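Probable glutathione reductase (PDB 4DNA) probably catalyses the NADPH-dependent reduction of glutathione disulfide to glutathione, working as a homodimeric flavoenzyme with one FAD per subunit. Local coordinates at residues A[9-14]-A[121-126]; A[137-142]-A[271-276]; A[294-297]-A[302-305]. All coordinates share one frame; numbering follows the deposited sequence.

Contact 1: residues A[9-14]-A[121-126]; sequences FVIGGG and NTVKLL. With FAD (flavin-adenine dinucleotide), chain C.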
loop_
_atom_site.group_PDB
_atom_site.type_symbol
_atom_site.label_atom_id
_atom_site.label_comp_id
_atom_site.label_asym_id
_atom_site.label_seq_id
_atom_site.Cartn_x
_atom_site.Cartn_y
_atom_site.Cartn_z
ATOM N N PHE A 9 38.126 -6.000 -12.195
ATOM C CA PHE A 9 37.765 -4.641 -12.582
ATOM C C PHE A 9 36.291 -4.568 -12.970
ATOM O O PHE A 9 35.790 -5.428 -13.699
ATOM C CB PHE A 9 38.648 -4.112 -13.718
ATOM C CG PHE A 9 38.648 -2.611 -13.822
ATOM C CD1 PHE A 9 37.597 -1.938 -14.448
ATOM C CD2 PHE A 9 39.680 -1.870 -13.275
ATOM C CE1 PHE A 9 37.586 -0.559 -14.533
ATOM C CE2 PHE A 9 39.675 -0.491 -13.360
ATOM C CZ PHE A 9 38.628 0.165 -13.988
ATOM N N VAL A 10 35.617 -3.539 -12.461
ATOM C CA VAL A 10 34.206 -3.273 -12.730
ATOM C C VAL A 10 34.099 -1.945 -13.479
ATOM O O VAL A 10 34.460 -0.898 -12.939
ATOM C CB VAL A 10 33.401 -3.161 -11.412
ATOM C CG1 VAL A 10 31.980 -2.703 -11.676
ATOM C CG2 VAL A 10 33.386 -4.476 -10.663
ATOM N N ILE A 11 33.618 -1.977 -14.714
ATOM C CA ILE A 11 33.404 -0.742 -15.452
ATOM C C ILE A 11 31.965 -0.274 -15.290
ATOM O O ILE A 11 31.041 -0.930 -15.773
ATOM C CB ILE A 11 33.697 -0.882 -16.955
ATOM C CG1 ILE A 11 35.045 -1.556 -17.195
ATOM C CG2 ILE A 11 33.681 0.488 -17.611
ATOM C CD1 ILE A 11 35.308 -1.907 -18.650
ATOM N N GLY A 12 31.784 0.864 -14.625
ATOM C CA GLY A 12 30.460 1.462 -14.448
ATOM C C GLY A 12 30.020 1.452 -12.999
ATOM O O GLY A 12 29.975 0.396 -12.380
ATOM N N GLY A 13 29.699 2.625 -12.454
ATOM C CA GLY A 13 29.401 2.754 -11.034
ATOM C C GLY A 13 27.935 2.937 -10.724
ATOM O O GLY A 13 27.570 3.660 -9.798
ATOM N N GLY A 14 27.085 2.294 -11.510
ATOM C CA GLY A 14 25.661 2.310 -11.246
ATOM C C GLY A 14 25.281 1.145 -10.355
ATOM O O GLY A 14 26.138 0.537 -9.708
ATOM N N ASN A 121 41.958 -8.861 -20.921
ATOM C CA ASN A 121 42.188 -8.832 -19.473
ATOM C C ASN A 121 42.805 -7.504 -19.059
ATOM O O ASN A 121 43.274 -7.363 -17.936
ATOM C CB ASN A 121 43.119 -9.958 -19.023
ATOM C CG ASN A 121 43.142 -11.126 -19.984
ATOM O OD1 ASN A 121 43.592 -11.002 -21.127
ATOM N ND2 ASN A 121 42.675 -12.277 -19.520
ATOM N N THR A 122 42.791 -6.539 -19.977
ATOM C CA THR A 122 43.453 -5.247 -19.794
ATOM C C THR A 122 42.490 -4.073 -19.997
ATOM O O THR A 122 41.794 -3.990 -21.009
ATOM C CB THR A 122 44.626 -5.088 -20.781
ATOM O OG1 THR A 122 45.322 -6.332 -20.912
ATOM C CG2 THR A 122 45.587 -4.023 -20.299
ATOM N N VAL A 123 42.467 -3.161 -19.033
ATOM C CA VAL A 123 41.545 -2.032 -19.057
ATOM C C VAL A 123 42.341 -0.738 -19.067
ATOM O O VAL A 123 43.224 -0.558 -18.229
ATOM C CB VAL A 123 40.629 -2.019 -17.808
ATOM C CG1 VAL A 123 39.536 -0.973 -17.960
ATOM C CG2 VAL A 123 40.021 -3.388 -17.548
ATOM N N LYS A 124 42.028 0.163 -20.000
ATOM C CA LYS A 124 42.638 1.502 -19.993
ATOM C C LYS A 124 41.761 2.540 -19.295
ATOM O O LYS A 124 40.530 2.507 -19.396
ATOM C CB LYS A 124 43.071 1.970 -21.397
ATOM C CG LYS A 124 41.955 2.217 -22.407
ATOM C CD LYS A 124 42.531 2.723 -23.725
ATOM C CE LYS A 124 41.500 2.708 -24.852
ATOM N NZ LYS A 124 42.123 3.012 -26.177
ATOM N N LEU A 125 42.420 3.450 -18.584
ATOM C CA LEU A 125 41.758 4.463 -17.775
ATOM C C LEU A 125 42.100 5.839 -18.325
ATOM O O LEU A 125 43.203 6.330 -18.112
ATOM C CB LEU A 125 42.252 4.368 -16.331
ATOM C CG LEU A 125 42.372 2.988 -15.671
ATOM C CD1 LEU A 125 43.483 2.955 -14.617
ATOM C CD2 LEU A 125 41.030 2.565 -15.086
ATOM N N LEU A 126 41.156 6.467 -19.017
ATOM C CA LEU A 126 41.464 7.675 -19.784
ATOM C C LEU A 126 41.995 8.834 -18.948
ATOM O O LEU A 126 42.994 9.440 -19.323
ATOM C CB LEU A 126 40.279 8.114 -20.659
ATOM C CG LEU A 126 39.757 7.107 -21.700
ATOM C CD1 LEU A 126 38.965 7.824 -22.786
ATOM C CD2 LEU A 126 40.863 6.255 -22.321
HETATM P PA FAD C . 23.454 2.445 -14.511
HETATM O O1A FAD C . 22.862 2.934 -15.822
HETATM O O2A FAD C . 22.737 2.602 -13.188
HETATM O O5B FAD C . 24.907 3.102 -14.324
HETATM C C5B FAD C . 26.083 2.595 -14.970
HETATM C C4B FAD C . 27.152 3.659 -14.775
HETATM O O4B FAD C . 28.294 3.455 -15.605
HETATM C C3B FAD C . 26.589 5.023 -15.123
HETATM O O3B FAD C . 26.698 5.867 -13.967
HETATM C C2B FAD C . 27.425 5.492 -16.298
HETATM O O2B FAD C . 27.635 6.904 -16.260
HETATM C C1B FAD C . 28.721 4.712 -16.135
HETATM N N9A FAD C . 29.444 4.457 -17.402
HETATM C C8A FAD C . 28.859 4.291 -18.604
HETATM N N7A FAD C . 29.763 4.040 -19.582
HETATM C C5A FAD C . 30.963 4.037 -18.990
HETATM C C6A FAD C . 32.337 3.827 -19.473
HETATM N N6A FAD C . 32.517 3.592 -20.796
HETATM N N1A FAD C . 33.345 3.892 -18.564
HETATM C C2A FAD C . 33.099 4.145 -17.255
HETATM N N3A FAD C . 31.860 4.346 -16.749
HETATM C C4A FAD C . 30.764 4.306 -17.556
HETATM N N1 FAD C . 14.116 1.177 -12.429
HETATM C C2 FAD C . 13.316 0.699 -11.449
HETATM O O2 FAD C . 13.490 -0.467 -11.032
HETATM N N3 FAD C . 12.334 1.447 -10.911
HETATM C C4 FAD C . 12.074 2.710 -11.303
HETATM O O4 FAD C . 11.155 3.373 -10.764
HETATM C C4X FAD C . 12.908 3.298 -12.382
HETATM N N5 FAD C . 12.716 4.558 -12.830
HETATM C C5X FAD C . 13.509 5.059 -13.815
HETATM C C6 FAD C . 13.310 6.360 -14.277
HETATM C C7 FAD C . 14.115 6.881 -15.297
HETATM C C7M FAD C . 13.862 8.294 -15.760
HETATM C C8 FAD C . 15.210 6.049 -15.888
HETATM C C8M FAD C . 16.117 6.560 -16.976
HETATM C C9 FAD C . 15.408 4.754 -15.431
HETATM C C9A FAD C . 14.601 4.228 -14.423
HETATM N N10 FAD C . 14.815 2.912 -13.966
HETATM C C10 FAD C . 13.975 2.424 -12.937
HETATM C "C1'" FAD C . 15.884 2.094 -14.567
HETATM C "C2'" FAD C . 17.137 2.005 -13.709
HETATM O "O2'" FAD C . 17.608 3.323 -13.411
HETATM C "C3'" FAD C . 18.212 1.175 -14.414
HETATM O "O3'" FAD C . 17.609 -0.046 -14.859
HETATM C "C4'" FAD C . 19.405 0.845 -13.516
HETATM O "O4'" FAD C . 20.109 2.051 -13.196
HETATM C "C5'" FAD C . 20.355 -0.124 -14.198
HETATM O "O5'" FAD C . 21.682 0.153 -13.758
HETATM P P FAD C . 23.010 -0.394 -14.501
HETATM O O1P FAD C . 23.772 -1.302 -13.554
HETATM O O2P FAD C . 22.660 -0.873 -15.890
HETATM O O3P FAD C . 23.927 0.914 -14.667
#
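Phe9 and Val123 face each other where strands 9-11 and 122-125 pass at 54°, the axes of these short pieces 9.4 Å apart; no hydrogen bond links the two segments. Val123 CG1, anti to the backbone N (chi1 -171°), sits over one face of the Phe9 ring, 4.2 Å from the ring centroid and 18° off the normal, a CH-pi contact displaced toward the rim. CG2 of Val123 lies by the root of the ring, 4.0 Å from Phe9 CG. At the far end of the ring Leu125 takes over, its CD2 approaching Phe9 CZ obliquely at 3.6 Å. Ile11 CD1 adds a looser touch on Val123 CG1 at 4.4 Å, while Ile11 CG2 lies 3.6 Å from FAD N1A. Beyond it Gly12, Gly13 and Gly14 line the FAD pocket ahead of helix 15-25, consistent with the GxGxxG turn of a Rossmann-type fold. Strand 6-11 is the middle strand of the parallel sheet, between 31-35 and 137-139; Ala32 and Ala34 of strand 31-35 also touch Phe9. Strand 122-125 is the centre of the small antiparallel sheet, whose outer strands 115-117 and 130-134 bring Ala115 and Ala134 against the Phe9 side chain.

Contact 2: residues A[137-142]-A[271-276]; sequences IVIAVG and NGLGLE. With FAD (flavin-adenine dinucleotide), chain C.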
loop_
_atom_site.group_PDB
_atom_site.type_symbol
_atom_site.label_atom_id
_atom_site.label_comp_id
_atom_site.label_asym_id
_atom_site.label_seq_id
_atom_site.Cartn_x
_atom_site.Cartn_y
_atom_site.Cartn_z
ATOM N N ILE A 137 36.511 -9.277 -15.525
ATOM C CA ILE A 137 35.982 -7.920 -15.703
ATOM C C ILE A 137 34.465 -7.932 -15.788
ATOM O O ILE A 137 33.883 -8.828 -16.391
ATOM C CB ILE A 137 36.586 -7.198 -16.925
ATOM C CG1 ILE A 137 38.103 -7.045 -16.745
ATOM C CG2 ILE A 137 35.948 -5.825 -17.103
ATOM C CD1 ILE A 137 38.913 -7.088 -18.026
ATOM N N VAL A 138 33.837 -6.943 -15.161
ATOM C CA VAL A 138 32.400 -6.774 -15.247
ATOM C C VAL A 138 32.053 -5.467 -15.943
ATOM O O VAL A 138 32.515 -4.406 -15.552
ATOM C CB VAL A 138 31.756 -6.825 -13.858
ATOM C CG1 VAL A 138 30.300 -6.384 -13.923
ATOM C CG2 VAL A 138 31.875 -8.228 -13.293
ATOM N N ILE A 139 31.243 -5.554 -16.982
ATOM C CA ILE A 139 30.823 -4.376 -17.715
ATOM C C ILE A 139 29.394 -3.990 -17.294
ATOM O O ILE A 139 28.407 -4.449 -17.876
ATOM C CB ILE A 139 30.939 -4.616 -19.233
ATOM C CG1 ILE A 139 32.392 -4.834 -19.605
ATOM C CG2 ILE A 139 30.396 -3.441 -20.024
ATOM C CD1 ILE A 139 32.566 -5.401 -20.991
ATOM N N ALA A 140 29.300 -3.153 -16.268
ATOM C CA ALA A 140 28.015 -2.706 -15.747
ATOM C C ALA A 140 27.815 -1.244 -16.098
ATOM O O ALA A 140 27.655 -0.378 -15.235
ATOM C CB ALA A 140 27.948 -2.924 -14.251
ATOM N N VAL A 141 27.802 -1.000 -17.396
ATOM C CA VAL A 141 27.942 0.325 -17.977
ATOM C C VAL A 141 26.603 1.057 -18.177
ATOM O O VAL A 141 26.569 2.286 -18.292
ATOM C CB VAL A 141 28.773 0.183 -19.280
ATOM C CG1 VAL A 141 28.130 0.848 -20.477
ATOM C CG2 VAL A 141 30.202 0.644 -19.060
ATOM N N GLY A 142 25.506 0.299 -18.209
ATOM C CA GLY A 142 24.183 0.860 -18.467
ATOM C C GLY A 142 24.046 1.531 -19.825
ATOM O O GLY A 142 24.985 1.528 -20.625
ATOM N N ASN A 271 29.318 2.224 -27.711
ATOM C CA ASN A 271 30.175 2.890 -28.688
ATOM C C ASN A 271 31.513 3.330 -28.121
ATOM O O ASN A 271 31.577 3.941 -27.050
ATOM C CB ASN A 271 29.446 4.080 -29.318
ATOM C CG ASN A 271 28.480 3.650 -30.401
ATOM O OD1 ASN A 271 28.857 2.941 -31.343
ATOM N ND2 ASN A 271 27.227 4.063 -30.272
ATOM N N GLY A 272 32.577 3.005 -28.850
ATOM C CA GLY A 272 33.938 3.340 -28.440
ATOM C C GLY A 272 34.202 2.977 -26.992
ATOM O O GLY A 272 34.749 3.779 -26.236
ATOM N N LEU A 273 33.778 1.772 -26.609
ATOM C CA LEU A 273 34.064 1.209 -25.292
ATOM C C LEU A 273 35.193 0.188 -25.403
ATOM O O LEU A 273 35.654 -0.354 -24.397
ATOM C CB LEU A 273 32.804 0.575 -24.696
ATOM C CG LEU A 273 32.871 -0.114 -23.322
ATOM C CD1 LEU A 273 33.440 0.790 -22.244
ATOM C CD2 LEU A 273 31.502 -0.621 -22.906
ATOM N N GLY A 274 35.643 -0.058 -26.633
ATOM C CA GLY A 274 36.746 -0.970 -26.888
ATOM C C GLY A 274 36.307 -2.422 -26.946
ATOM O O GLY A 274 37.139 -3.331 -26.857
ATOM N N LEU A 275 35.002 -2.641 -27.111
ATOM C CA LEU A 275 34.422 -3.990 -27.168
ATOM C C LEU A 275 34.967 -4.807 -28.323
ATOM O O LEU A 275 35.339 -5.962 -28.152
ATOM C CB LEU A 275 32.894 -3.930 -27.279
ATOM C CG LEU A 275 32.092 -3.220 -26.192
ATOM C CD1 LEU A 275 30.616 -3.487 -26.423
ATOM C CD2 LEU A 275 32.516 -3.681 -24.807
ATOM N N GLU A 276 34.991 -4.182 -29.494
ATOM C CA GLU A 276 35.441 -4.786 -30.747
ATOM C C GLU A 276 36.865 -5.328 -30.629
ATOM O O GLU A 276 37.130 -6.463 -30.995
ATOM C CB GLU A 276 35.312 -3.763 -31.884
ATOM C CG GLU A 276 35.547 -2.298 -31.463
ATOM C CD GLU A 276 34.354 -1.622 -30.758
ATOM O OE1 GLU A 276 33.199 -2.077 -30.916
ATOM O OE2 GLU A 276 34.572 -0.611 -30.042
HETATM P PA FAD C . 23.454 2.445 -14.511
HETATM O O1A FAD C . 22.862 2.934 -15.822
HETATM O O2A FAD C . 22.737 2.602 -13.188
HETATM O O5B FAD C . 24.907 3.102 -14.324
HETATM C C5B FAD C . 26.083 2.595 -14.970
HETATM C C4B FAD C . 27.152 3.659 -14.775
HETATM O O4B FAD C . 28.294 3.455 -15.605
HETATM C C3B FAD C . 26.589 5.023 -15.123
HETATM O O3B FAD C . 26.698 5.867 -13.967
HETATM C C2B FAD C . 27.425 5.492 -16.298
HETATM O O2B FAD C . 27.635 6.904 -16.260
HETATM C C1B FAD C . 28.721 4.712 -16.135
HETATM N N9A FAD C . 29.444 4.457 -17.402
HETATM C C8A FAD C . 28.859 4.291 -18.604
HETATM N N7A FAD C . 29.763 4.040 -19.582
HETATM C C5A FAD C . 30.963 4.037 -18.990
HETATM C C6A FAD C . 32.337 3.827 -19.473
HETATM N N6A FAD C . 32.517 3.592 -20.796
HETATM N N1A FAD C . 33.345 3.892 -18.564
HETATM C C2A FAD C . 33.099 4.145 -17.255
HETATM N N3A FAD C . 31.860 4.346 -16.749
HETATM C C4A FAD C . 30.764 4.306 -17.556
HETATM N N1 FAD C . 14.116 1.177 -12.429
HETATM C C2 FAD C . 13.316 0.699 -11.449
HETATM O O2 FAD C . 13.490 -0.467 -11.032
HETATM N N3 FAD C . 12.334 1.447 -10.911
HETATM C C4 FAD C . 12.074 2.710 -11.303
HETATM O O4 FAD C . 11.155 3.373 -10.764
HETATM C C4X FAD C . 12.908 3.298 -12.382
HETATM N N5 FAD C . 12.716 4.558 -12.830
HETATM C C5X FAD C . 13.509 5.059 -13.815
HETATM C C6 FAD C . 13.310 6.360 -14.277
HETATM C C7 FAD C . 14.115 6.881 -15.297
HETATM C C7M FAD C . 13.862 8.294 -15.760
HETATM C C8 FAD C . 15.210 6.049 -15.888
HETATM C C8M FAD C . 16.117 6.560 -16.976
HETATM C C9 FAD C . 15.408 4.754 -15.431
HETATM C C9A FAD C . 14.601 4.228 -14.423
HETATM N N10 FAD C . 14.815 2.912 -13.966
HETATM C C10 FAD C . 13.975 2.424 -12.937
HETATM C "C1'" FAD C . 15.884 2.094 -14.567
HETATM C "C2'" FAD C . 17.137 2.005 -13.709
HETATM O "O2'" FAD C . 17.608 3.323 -13.411
HETATM C "C3'" FAD C . 18.212 1.175 -14.414
HETATM O "O3'" FAD C . 17.609 -0.046 -14.859
HETATM C "C4'" FAD C . 19.405 0.845 -13.516
HETATM O "O4'" FAD C . 20.109 2.051 -13.196
HETATM C "C5'" FAD C . 20.355 -0.124 -14.198
HETATM O "O5'" FAD C . 21.682 0.153 -13.758
HETATM P P FAD C . 23.010 -0.394 -14.501
HETATM O O1P FAD C . 23.772 -1.302 -13.554
HETATM O O2P FAD C . 22.660 -0.873 -15.890
HETATM O O3P FAD C . 23.927 0.914 -14.667
#
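Leu273, Ile139 and Val141 form the heart of this contact, an entirely apolar meeting of the end of strand 137-139 with the loop that follows strand 266-268. Leu273 reaches in from the loop with CG anti to its backbone N (chi1 179°), which carries both methyls toward the strand and the cofactor. One of them, CD2, is shared: it lies 4.2 Å from Ile139 CG2 and 4.3 Å from Val141 CG2. The other, CD1, approaches the exocyclic amine of the adenine, 3.3 Å from FAD N6A. The Ile139 and Leu273 side chains lie alongside each other, pointing opposite ways, and the longer branch of Ile139 goes on to Leu275, CD1 to CD2 at 4.2 Å, so the two loop leucines divide the isoleucine between them.

Val141 has a double role, because its CG2 also lies against one face of the adenine, 3.5 Å from FAD N7A. With a glycine in place of Val141, that part of the adenine face would probably lose its apolar support and a gap would open beside Leu273 CD2. The loop is tied down further by Gly272 O, which accepts a hydrogen bond from Arg114 NH2. On the strand side, Val141 O accepts one from Asn269 ND2.

Directly after the valine comes Gly142, whose CA is 3.5 Å from FAD O2P; a side chain there would run into the diphosphate. A parallel strand ending in a short Ala-Val-Gly turn at the dinucleotide is consistent with the ATG-like segment of the FAD domain in the glutathione reductase family, here with the loop leucine completing an apolar bed for the adenine.

Contact 3: residues A[294-297]-A[302-305]; sequences SRTS and YALG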
loop_
_atom_site.group_PDB
_atom_site.type_symbol
_atom_site.label_atom_id
_atom_site.label_comp_id
_atom_site.label_asym_id
_atom_site.label_seq_id
_atom_site.Cartn_x
_atom_site.Cartn_y
_atom_site.Cartn_z
ATOM N N SER A 294 25.468 -14.040 -17.255
ATOM C CA SER A 294 26.101 -12.750 -17.547
ATOM C C SER A 294 27.455 -12.841 -18.278
ATOM O O SER A 294 28.202 -11.874 -18.346
ATOM C CB SER A 294 26.196 -11.896 -16.266
ATOM O OG SER A 294 24.954 -11.847 -15.558
ATOM N N ARG A 295 27.754 -14.000 -18.851
ATOM C CA ARG A 295 28.985 -14.179 -19.613
ATOM C C ARG A 295 28.855 -13.560 -20.987
ATOM O O ARG A 295 27.946 -13.896 -21.743
ATOM C CB ARG A 295 29.322 -15.659 -19.774
ATOM C CG ARG A 295 29.780 -16.371 -18.518
ATOM C CD ARG A 295 29.122 -17.738 -18.468
ATOM N NE ARG A 295 30.005 -18.817 -18.896
ATOM C CZ ARG A 295 29.595 -19.940 -19.478
ATOM N NH1 ARG A 295 28.309 -20.133 -19.747
ATOM N NH2 ARG A 295 30.480 -20.876 -19.810
ATOM N N THR A 296 29.775 -12.653 -21.292
ATOM C CA THR A 296 29.927 -12.115 -22.636
ATOM C C THR A 296 30.510 -13.216 -23.495
ATOM O O THR A 296 30.760 -14.322 -23.014
ATOM C CB THR A 296 30.912 -10.926 -22.691
ATOM O OG1 THR A 296 32.252 -11.405 -22.515
ATOM C CG2 THR A 296 30.592 -9.893 -21.635
ATOM N N SER A 297 30.754 -12.900 -24.761
ATOM C CA SER A 297 31.351 -13.854 -25.669
ATOM C C SER A 297 32.866 -13.960 -25.470
ATOM O O SER A 297 33.516 -14.785 -26.100
ATOM C CB SER A 297 31.006 -13.498 -27.111
ATOM O OG SER A 297 31.651 -12.298 -27.476
ATOM N N TYR A 302 32.315 -10.389 -18.030
ATOM C CA TYR A 302 30.864 -10.427 -17.834
ATOM C C TYR A 302 30.201 -9.082 -18.096
ATOM O O TYR A 302 30.828 -8.019 -17.974
ATOM C CB TYR A 302 30.519 -10.821 -16.410
ATOM C CG TYR A 302 30.985 -12.182 -15.974
ATOM C CD1 TYR A 302 32.330 -12.415 -15.650
ATOM C CD2 TYR A 302 30.075 -13.221 -15.816
ATOM C CE1 TYR A 302 32.753 -13.658 -15.212
ATOM C CE2 TYR A 302 30.489 -14.470 -15.379
ATOM C CZ TYR A 302 31.825 -14.685 -15.076
ATOM O OH TYR A 302 32.231 -15.928 -14.637
ATOM N N ALA A 303 28.916 -9.154 -18.434
ATOM C CA ALA A 303 28.076 -7.981 -18.638
ATOM C C ALA A 303 26.743 -8.135 -17.897
ATOM O O ALA A 303 26.147 -9.210 -17.904
ATOM C CB ALA A 303 27.838 -7.756 -20.120
ATOM N N LEU A 304 26.283 -7.057 -17.263
ATOM C CA LEU A 304 25.039 -7.057 -16.497
ATOM C C LEU A 304 24.489 -5.640 -16.378
ATOM O O LEU A 304 25.228 -4.664 -16.518
ATOM C CB LEU A 304 25.244 -7.692 -15.110
ATOM C CG LEU A 304 26.395 -7.199 -14.225
ATOM C CD1 LEU A 304 25.885 -6.132 -13.279
ATOM C CD2 LEU A 304 27.032 -8.333 -13.439
ATOM N N GLY A 305 23.190 -5.528 -16.122
ATOM C CA GLY A 305 22.541 -4.225 -16.053
ATOM C C GLY A 305 21.862 -3.868 -17.360
ATOM O O GLY A 305 21.645 -4.738 -18.219
#
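Ser294 and Ala303 supply the hydrogen bond that joins these neighbouring pieces of chain: Ala303 N donates to Ser294 O over 2.8 Å, with an angle of 160° at the hydrogen. Around it the backbones run antiparallel, and a single beta bridge pairs Arg295 with Tyr302, their CA atoms 4.6 Å apart. The chain reverses within the four residues between the segments, and the pairing stays that short.

The apolar contacts lie about this bond. The CB of Ser294 comes within 4.1 Å of Tyr302 CD2, and Arg295 CG approaches the ring obliquely, 3.7 Å from Tyr302 CE2. The Arg295 guanidinium is turned 42° from the ring plane. Phe324 of helix 314-329 meets the same tyrosine ring edge-to-face. Thr296 works with its methyl: with OG1 between the backbone N and the carbonyl carbon (chi1 72°), CG2 is directed at strand 302-303, 3.8 Å from Ala303 CB.

The polar ends look elsewhere. Arg295 NH1 forms a salt bridge with Asp291, Tyr302 OH is bonded to Glu328, and Ser294 OG pairs with Arg310. Thr296 OG1 stays local, bonded to Ile301 O and Thr298 N in the link between the two segments.

Strand 301-303 leads straight to the cofactor: Gly305 touches FAD, and Asp306 N is hydrogen-bonded to it. The chemistry is thus split: one main-chain bond sets the alignment of the loop on the edge strand of the parallel sheet, carbon atoms fill in around it, and the side-chain polar groups anchor both pieces to their surroundings.

In the fold
All three contacts reach the parallel sheet of the FAD domain, in which strands 6-11, 137-139 and 301-303 lie side by side in that order. Contacts 1 and 2, with centres 8 Å apart, are joined by probable main-chain hydrogen bonds such as Ile11 N to Val138 O at 2.8 Å. Contacts 2 and 3, 10 Å apart between centres, are coupled by probable bonds of the same kind, Ile139 N to Tyr302 O at 2.7 Å. Contacts 1 and 3 do not touch, their nearest atoms being about 7 Å apart. Contacts 1 and 2 meet at the FAD, where Ile11 and Val141 lie against the same adenine face; contact 3 reaches the cofactor through Gly305.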